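Long-range contacts in major allergen Alt a 1 subunit (PDB 4AUD), which may bind host plant thaumatin-like proteins and inhibit their beta-glucanase activity, and is a secreted major allergen of the fungus Alternaria alternata: residues Gly25-Ser30 and Ala51-Asp56; Glu55-Tyr60 and Gly73-Gly78. The protein carries 1 engineered substitution. One frame throughout, in Å; residues are numbered along the deposited sequence.

Contact 1: Gly25-Ser30 and Ala51-Asp56; sequences GTYYNS and ADKMED. Engineered in segment 51-56: M54 (natural residue Leu).
With its first torsion at 58°, Y27 holds its ring between its own backbone N and carbonyl carbon, turned toward K53, whose chain leaves anti to its carbonyl carbon and then runs fully extended. The lysine methylenes cross the phenol obliquely: K53 CG lies over one face in a CH-pi contact, 3.6 Å from the ring centroid and offset toward the rim, and K53 CE carries on to 3.7 Å from Y27 OH. E24 hydrogen-bonds that hydroxyl, giving the ring a second hold at its far end.

Next to this pair the backbones meet directly. M54 N donates to Y28 O over 2.8 Å. A weak bond, A51 N to N29 O at 3.3 Å, flanks it on one side; on the other a water accepts a hydrogen bond from Y28 N (2.9 Å) and donates one to M54 O (2.7 Å). M54, an engineered selenomethionine, bends at its last torsion, leaving SE 3.6 Å from S30 N and 4.4 Å from Y28 CB, while A49 packs against the same side chain. The backbone bonds join the loop leading into strand 30-36 to the one leaving strand 44-50, beside the antiparallel pair those strands form at one end of this all-beta fold.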
ATOM      1  N   GLY A  25      -1.872 -18.623  28.225  1.00 52.63           N
ATOM      2  CA  GLY A  25      -1.239 -17.406  27.763  1.00 52.78           C
ATOM      3  C   GLY A  25       0.059 -17.665  27.026  1.00 52.52           C
ATOM      4  O   GLY A  25       0.912 -16.788  26.939  1.00 52.22           O
ATOM      5  N   THR A  26       0.207 -18.872  26.488  1.00 52.87           N
ATOM      6  CA  THR A  26       1.391 -19.236  25.703  1.00 51.05           C
ATOM      7  C   THR A  26       1.017 -19.886  24.359  1.00 51.88           C
ATOM      8  O   THR A  26       0.812 -19.195  23.346  1.00 55.79           O
ATOM      9  CB  THR A  26       2.286 -20.188  26.495  1.00 48.46           C
ATOM     10  OG1 THR A  26       1.530 -21.345  26.874  1.00 60.95           O
ATOM     11  CG2 THR A  26       2.753 -19.519  27.754  1.00 37.94           C
ATOM     12  N   TYR A  27       0.928 -21.213  24.348  1.00 38.80           N
ATOM     13  CA  TYR A  27       0.437 -21.895  23.167  1.00 44.00           C
ATOM     14  C   TYR A  27      -1.063 -21.649  22.955  1.00 48.28           C
ATOM     15  O   TYR A  27      -1.822 -21.395  23.903  1.00 39.80           O
ATOM     16  CB  TYR A  27       0.653 -23.385  23.285  1.00 42.64           C
ATOM     17  CG  TYR A  27      -0.027 -23.943  24.506  1.00 46.99           C
ATOM     18  CD1 TYR A  27      -1.358 -24.362  24.461  1.00 42.73           C
ATOM     19  CD2 TYR A  27       0.660 -24.050  25.707  1.00 44.27           C
ATOM     20  CE1 TYR A  27      -1.988 -24.855  25.575  1.00 41.07           C
ATOM     21  CE2 TYR A  27       0.043 -24.548  26.830  1.00 47.78           C
ATOM     22  CZ  TYR A  27      -1.281 -24.946  26.764  1.00 47.86           C
ATOM     23  OH  TYR A  27      -1.883 -25.441  27.893  1.00 45.91           O
ATOM     24  N   TYR A  28      -1.464 -21.753  21.693  1.00 42.31           N
ATOM     25  CA  TYR A  28      -2.847 -21.777  21.305  1.00 40.58           C
ATOM     26  C   TYR A  28      -3.397 -23.174  21.476  1.00 39.84           C
ATOM     27  O   TYR A  28      -2.690 -24.148  21.207  1.00 39.49           O
ATOM     28  CB  TYR A  28      -2.960 -21.431  19.828  1.00 49.20           C
ATOM     29  CG  TYR A  28      -2.647 -20.003  19.525  1.00 54.11           C
ATOM     30  CD1 TYR A  28      -3.558 -18.997  19.824  1.00 45.64           C
ATOM     31  CD2 TYR A  28      -1.430 -19.650  18.950  1.00 58.74           C
ATOM     32  CE1 TYR A  28      -3.262 -17.680  19.551  1.00 46.85           C
ATOM     33  CE2 TYR A  28      -1.128 -18.333  18.673  1.00 54.37           C
ATOM     34  CZ  TYR A  28      -2.046 -17.356  18.976  1.00 52.35           C
ATOM     35  OH  TYR A  28      -1.741 -16.047  18.701  1.00 62.97           O
ATOM     36  N   ASN A  29      -4.661 -23.268  21.892  1.00 35.46           N
ATOM     37  CA  ASN A  29      -5.368 -24.541  21.912  1.00 36.98           C
ATOM     38  C   ASN A  29      -6.583 -24.428  20.992  1.00 40.06           C
ATOM     39  O   ASN A  29      -7.423 -25.328  20.899  1.00 44.48           O
ATOM     40  CB  ASN A  29      -5.757 -24.940  23.342  1.00 43.46           C
ATOM     41  CG  ASN A  29      -6.996 -24.200  23.859  1.00 47.16           C
ATOM     42  OD1 ASN A  29      -7.322 -23.102  23.409  1.00 44.21           O
ATOM     43  ND2 ASN A  29      -7.683 -24.808  24.821  1.00 48.63           N
ATOM     44  N   SER A  30      -6.660 -23.291  20.311  1.00 39.75           N
ATOM     45  CA  SER A  30      -7.739 -23.018  19.354  1.00 40.16           C
ATOM     46  C   SER A  30      -7.316 -21.879  18.415  1.00 40.21           C
ATOM     47  O   SER A  30      -6.697 -20.911  18.866  1.00 33.48           O
ATOM     48  CB  SER A  30      -9.015 -22.648  20.103  1.00 39.07           C
ATOM     49  OG  SER A  30      -9.994 -22.174  19.211  1.00 52.46           O
ATOM     50  N   ALA A  51      -6.619 -28.111  19.279  1.00 49.28           N
ATOM     51  CA  ALA A  51      -5.867 -29.233  19.811  1.00 40.21           C
ATOM     52  C   ALA A  51      -5.613 -28.937  21.280  1.00 47.11           C
ATOM     53  O   ALA A  51      -5.860 -27.819  21.739  1.00 53.14           O
ATOM     54  CB  ALA A  51      -4.571 -29.412  19.056  1.00 28.43           C
ATOM     55  N   ASP A  52      -5.131 -29.936  22.014  1.00 55.52           N
ATOM     56  CA  ASP A  52      -4.857 -29.786  23.436  1.00 58.63           C
ATOM     57  C   ASP A  52      -3.846 -28.667  23.644  1.00 50.42           C
ATOM     58  O   ASP A  52      -4.089 -27.731  24.415  1.00 46.93           O
ATOM     59  CB  ASP A  52      -4.343 -31.099  24.021  1.00 74.39           C
ATOM     60  CG  ASP A  52      -5.340 -32.238  23.872  1.00 90.74           C
ATOM     61  OD1 ASP A  52      -6.472 -31.995  23.398  1.00 93.96           O
ATOM     62  OD2 ASP A  52      -5.000 -33.375  24.266  1.00 98.84           O
ATOM     63  N   LYS A  53      -2.724 -28.787  22.935  1.00 51.37           N
ATOM     64  CA  LYS A  53      -1.728 -27.725  22.777  1.00 52.50           C
ATOM     65  C   LYS A  53      -1.321 -27.695  21.319  1.00 48.69           C
ATOM     66  O   LYS A  53      -0.725 -28.634  20.833  1.00 48.73           O
ATOM     67  CB  LYS A  53      -0.464 -28.004  23.601  1.00 56.11           C
ATOM     68  CG  LYS A  53      -0.666 -27.976  25.099  1.00 64.82           C
ATOM     69  CD  LYS A  53       0.631 -28.199  25.842  1.00 71.14           C
ATOM     70  CE  LYS A  53       0.373 -28.354  27.332  1.00 84.79           C
ATOM     71  NZ  LYS A  53       1.613 -28.550  28.144  1.00 92.85           N
HETATM   72  N   MSE A  54      -1.617 -26.615  20.616  1.00 51.97           N
HETATM   73  CA  MSE A  54      -1.215 -26.519  19.220  1.00 48.38           C
HETATM   74  C   MSE A  54       0.234 -26.101  19.050  1.00 45.27           C
HETATM   75  O   MSE A  54       0.757 -25.319  19.832  1.00 45.35           O
HETATM   76  CB  MSE A  54      -2.118 -25.547  18.499  1.00 53.73           C
HETATM   77  CG  MSE A  54      -3.595 -25.858  18.713  1.00 63.74           C
HETATM   78 SE   MSE A  54      -4.772 -24.768  17.602  1.00 93.32          SE
HETATM   79  CE  MSE A  54      -4.401 -25.599  15.892  1.00 72.43           C
ATOM     80  N   GLU A  55       0.874 -26.635  18.019  1.00 52.36           N
ATOM     81  CA  GLU A  55       2.262 -26.322  17.706  1.00 56.67           C
ATOM     82  C   GLU A  55       2.329 -25.338  16.543  1.00 58.37           C
ATOM     83  O   GLU A  55       1.503 -25.388  15.630  1.00 63.11           O
ATOM     84  CB  GLU A  55       3.004 -27.600  17.304  1.00 63.75           C
ATOM     85  CG  GLU A  55       2.910 -28.746  18.302  1.00 72.46           C
ATOM     86  CD  GLU A  55       3.374 -30.078  17.709  1.00 84.92           C
ATOM     87  OE1 GLU A  55       4.386 -30.081  16.966  1.00 88.88           O
ATOM     88  OE2 GLU A  55       2.722 -31.120  17.976  1.00 84.50           O
ATOM     89  N   ASP A  56       3.317 -24.449  16.565  1.00 56.33           N
ATOM     90  CA  ASP A  56       3.591 -23.615  15.395  1.00 56.76           C
ATOM     91  C   ASP A  56       4.062 -24.492  14.239  1.00 54.07           C
ATOM     92  O   ASP A  56       4.544 -25.607  14.456  1.00 52.51           O
ATOM     93  CB  ASP A  56       4.634 -22.536  15.711  1.00 58.68           C
ATOM     94  CG  ASP A  56       4.136 -21.512  16.731  1.00 72.67           C
ATOM     95  OD1 ASP A  56       2.899 -21.399  16.949  1.00 74.30           O
ATOM     96  OD2 ASP A  56       4.991 -20.808  17.312  1.00 78.45           O
TER
HETATM   97  O   HOH W   1       0.651 -22.670  19.895  1.00 44.59           O

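Contact 2: Glu55-Tyr60 and Gly73-Gly78; sequences EDHKWY and GSDRSG
A beta-hairpin turn with a G1 beta bulge that sets S77 and G78 against the single residue G73 offers its first corner to the carboxylate of D56. The hydroxyl S74 OG donates to D56 OD2 over 2.7 Å, arriving on the syn side and 18° out of the carboxylate plane. A weak bond from S74 N to D56 OD1, 3.4 Å long, engages the second oxygen, and the two together probably limit rotation of the group. Within the turn itself, G73 N to G78 O (2.8 Å) and G78 N to G73 O (3.0 Å) close the hairpin.

D75 reaches in beside this pair. Its OD1 is 3.4 Å from D56 OD2, a meeting of two acceptors that may disfavour full ionisation of both. The imidazole of H57 approaches D75 from the opposite direction, the ring and carboxylate planes nearly parallel at 6°, and also rests against G73. A sulfate ion, likely picked up from the crystallisation medium, lies near H57 and D75.

H57 packs on T125 of the second subunit, and its backbone is hydrogen-bonded to that of F72. Together with the pairing of Y60 and F70, this lays 55-60 along strand 68-73, which the hairpin joins to strand 78-84.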
ATOM      1  N   GLU A  55       0.874 -26.635  18.019  1.00 52.36           N
ATOM      2  CA  GLU A  55       2.262 -26.322  17.706  1.00 56.67           C
ATOM      3  C   GLU A  55       2.329 -25.338  16.543  1.00 58.37           C
ATOM      4  O   GLU A  55       1.503 -25.388  15.630  1.00 63.11           O
ATOM      5  CB  GLU A  55       3.004 -27.600  17.304  1.00 63.75           C
ATOM      6  CG  GLU A  55       2.910 -28.746  18.302  1.00 72.46           C
ATOM      7  CD  GLU A  55       3.374 -30.078  17.709  1.00 84.92           C
ATOM      8  OE1 GLU A  55       4.386 -30.081  16.966  1.00 88.88           O
ATOM      9  OE2 GLU A  55       2.722 -31.120  17.976  1.00 84.50           O
ATOM     10  N   ASP A  56       3.317 -24.449  16.565  1.00 56.33           N
ATOM     11  CA  ASP A  56       3.591 -23.615  15.395  1.00 56.76           C
ATOM     12  C   ASP A  56       4.062 -24.492  14.239  1.00 54.07           C
ATOM     13  O   ASP A  56       4.544 -25.607  14.456  1.00 52.51           O
ATOM     14  CB  ASP A  56       4.634 -22.536  15.711  1.00 58.68           C
ATOM     15  CG  ASP A  56       4.136 -21.512  16.731  1.00 72.67           C
ATOM     16  OD1 ASP A  56       2.899 -21.399  16.949  1.00 74.30           O
ATOM     17  OD2 ASP A  56       4.991 -20.808  17.312  1.00 78.45           O
ATOM     18  N   HIS A  57       3.897 -24.002  13.015  1.00 54.31           N
ATOM     19  CA  HIS A  57       4.456 -24.682  11.847  1.00 58.30           C
ATOM     20  C   HIS A  57       4.037 -26.144  11.730  1.00 56.08           C
ATOM     21  O   HIS A  57       4.861 -27.026  11.506  1.00 58.69           O
ATOM     22  CB  HIS A  57       5.975 -24.580  11.871  1.00 58.85           C
ATOM     23  CG  HIS A  57       6.463 -23.190  12.084  1.00 62.32           C
ATOM     24  ND1 HIS A  57       7.486 -22.877  12.956  1.00 63.30           N
ATOM     25  CD2 HIS A  57       6.042 -22.019  11.558  1.00 66.85           C
ATOM     26  CE1 HIS A  57       7.684 -21.573  12.944  1.00 68.89           C
ATOM     27  NE2 HIS A  57       6.821 -21.027  12.104  1.00 75.18           N
ATOM     28  N   LYS A  58       2.745 -26.383  11.890  1.00 53.70           N
ATOM     29  CA  LYS A  58       2.166 -27.703  11.753  1.00 52.92           C
ATOM     30  C   LYS A  58       0.834 -27.556  11.037  1.00 54.86           C
ATOM     31  O   LYS A  58       0.035 -26.677  11.372  1.00 51.28           O
ATOM     32  CB  LYS A  58       1.937 -28.308  13.134  1.00 51.45           C
ATOM     33  CG  LYS A  58       1.161 -29.609  13.126  1.00 49.71           C
ATOM     34  CD  LYS A  58       1.114 -30.208  14.521  1.00 45.50           C
ATOM     35  CE  LYS A  58       0.301 -31.492  14.579  1.00 47.19           C
ATOM     36  NZ  LYS A  58       0.941 -32.623  13.833  1.00 57.83           N
ATOM     37  N   TRP A  59       0.591 -28.406  10.049  1.00 52.49           N
ATOM     38  CA  TRP A  59      -0.686 -28.373   9.351  1.00 44.24           C
ATOM     39  C   TRP A  59      -1.829 -28.747  10.275  1.00 44.64           C
ATOM     40  O   TRP A  59      -1.738 -29.724  11.011  1.00 44.22           O
ATOM     41  CB  TRP A  59      -0.696 -29.335   8.173  1.00 36.81           C
ATOM     42  CG  TRP A  59       0.187 -28.932   7.068  1.00 41.28           C
ATOM     43  CD1 TRP A  59       1.295 -29.585   6.623  1.00 43.21           C
ATOM     44  CD2 TRP A  59       0.048 -27.768   6.254  1.00 42.48           C
ATOM     45  NE1 TRP A  59       1.850 -28.903   5.570  1.00 47.95           N
ATOM     46  CE2 TRP A  59       1.100 -27.781   5.326  1.00 45.07           C
ATOM     47  CE3 TRP A  59      -0.874 -26.719   6.213  1.00 49.70           C
ATOM     48  CZ2 TRP A  59       1.263 -26.782   4.369  1.00 40.25           C
ATOM     49  CZ3 TRP A  59      -0.709 -25.720   5.254  1.00 48.14           C
ATOM     50  CH2 TRP A  59       0.347 -25.766   4.349  1.00 42.15           C
ATOM     51  N   TYR A  60      -2.897 -27.954  10.235  1.00 44.32           N
ATOM     52  CA  TYR A  60      -4.161 -28.308  10.866  1.00 41.21           C
ATOM     53  C   TYR A  60      -5.262 -28.260   9.820  1.00 49.89           C
ATOM     54  O   TYR A  60      -5.186 -27.471   8.880  1.00 57.55           O
ATOM     55  CB  TYR A  60      -4.468 -27.369  12.031  1.00 38.73           C
ATOM     56  CG  TYR A  60      -3.536 -27.586  13.202  1.00 51.29           C
ATOM     57  CD1 TYR A  60      -3.808 -28.565  14.149  1.00 54.04           C
ATOM     58  CD2 TYR A  60      -2.370 -26.839  13.351  1.00 57.00           C
ATOM     59  CE1 TYR A  60      -2.959 -28.793  15.218  1.00 55.91           C
ATOM     60  CE2 TYR A  60      -1.508 -27.065  14.429  1.00 61.12           C
ATOM     61  CZ  TYR A  60      -1.813 -28.051  15.359  1.00 56.06           C
ATOM     62  OH  TYR A  60      -0.981 -28.307  16.434  1.00 49.25           O
ATOM     63  N   GLY A  73       2.394 -19.560  12.450  1.00 46.55           N
ATOM     64  CA  GLY A  73       3.591 -19.291  13.213  1.00 47.34           C
ATOM     65  C   GLY A  73       3.289 -18.111  14.102  1.00 53.71           C
ATOM     66  O   GLY A  73       3.265 -16.975  13.637  1.00 55.77           O
ATOM     67  N   SER A  74       3.043 -18.378  15.379  1.00 56.91           N
ATOM     68  CA  SER A  74       2.803 -17.320  16.354  1.00 59.86           C
ATOM     69  C   SER A  74       4.026 -16.420  16.512  1.00 62.61           C
ATOM     70  O   SER A  74       3.944 -15.346  17.087  1.00 60.80           O
ATOM     71  CB  SER A  74       2.405 -17.911  17.709  1.00 62.05           C
ATOM     72  OG  SER A  74       3.415 -18.763  18.228  1.00 63.64           O
ATOM     73  N   ASP A  75       5.160 -16.874  15.996  1.00 67.62           N
ATOM     74  CA  ASP A  75       6.381 -16.092  16.006  1.00 76.22           C
ATOM     75  C   ASP A  75       6.149 -14.734  15.342  1.00 65.36           C
ATOM     76  O   ASP A  75       6.319 -13.694  15.963  1.00 51.72           O
ATOM     77  CB  ASP A  75       7.481 -16.856  15.257  1.00 97.95           C
ATOM     78  CG  ASP A  75       7.386 -18.378  15.444  1.00110.58           C
ATOM     79  OD1 ASP A  75       6.465 -19.001  14.864  1.00106.94           O
ATOM     80  OD2 ASP A  75       8.251 -18.958  16.142  1.00118.18           O
ATOM     81  N   ARG A  76       5.768 -14.754  14.067  1.00 65.93           N
ATOM     82  CA  ARG A  76       5.591 -13.530  13.302  1.00 60.89           C
ATOM     83  C   ARG A  76       4.154 -13.454  12.774  1.00 61.54           C
ATOM     84  O   ARG A  76       3.848 -12.713  11.826  1.00 57.25           O
ATOM     85  CB  ARG A  76       6.612 -13.452  12.158  1.00 62.75           C
ATOM     86  CG  ARG A  76       7.950 -12.832  12.536  1.00 81.27           C
ATOM     87  CD  ARG A  76       8.625 -12.133  11.342  1.00103.53           C
ATOM     88  NE  ARG A  76       9.695 -11.204  11.744  1.00122.00           N
ATOM     89  CZ  ARG A  76      10.352 -10.383  10.915  1.00126.60           C
ATOM     90  NH1 ARG A  76      10.063 -10.356   9.620  1.00125.11           N
ATOM     91  NH2 ARG A  76      11.306  -9.580  11.381  1.00124.22           N
ATOM     92  N   SER A  77       3.269 -14.224  13.395  1.00 57.18           N
ATOM     93  CA  SER A  77       1.865 -14.249  12.986  1.00 54.16           C
ATOM     94  C   SER A  77       1.723 -14.588  11.509  1.00 50.48           C
ATOM     95  O   SER A  77       0.928 -13.993  10.787  1.00 47.48           O
ATOM     96  CB  SER A  77       1.186 -12.927  13.311  1.00 48.44           C
ATOM     97  OG  SER A  77       1.248 -12.704  14.705  1.00 54.06           O
ATOM     98  N   GLY A  78       2.517 -15.556  11.072  1.00 47.60           N
ATOM     99  CA  GLY A  78       2.502 -15.979   9.695  1.00 42.94           C
ATOM    100  C   GLY A  78       1.499 -17.087   9.496  1.00 45.39           C
ATOM    101  O   GLY A  78       1.403 -18.024  10.298  1.00 55.87           O
TER

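In the fold
From the N terminus, the chain leaves strand 12-22 through the loop holding 25-30, makes the antiparallel pair 30-36 and 44-50, and returns at 51-56, where contact 1 closes the excursion. Contact 2 starts on the same residues, E55 and D56, and closes the next one, through strands 60-61 and 68-73 to the turn 73-78. The two loops therefore follow one another, overlapping by two residues, without nesting. The two contacts also touch: the Y28 ring packs on S74, and the Y60 hydroxyl lies against the backbone of M54. Passing from one partner to the next, 51-60 links strands at one end of the sheet order, 30-36 and 44-50, with 60-61, 68-73 and 78-84 at the other.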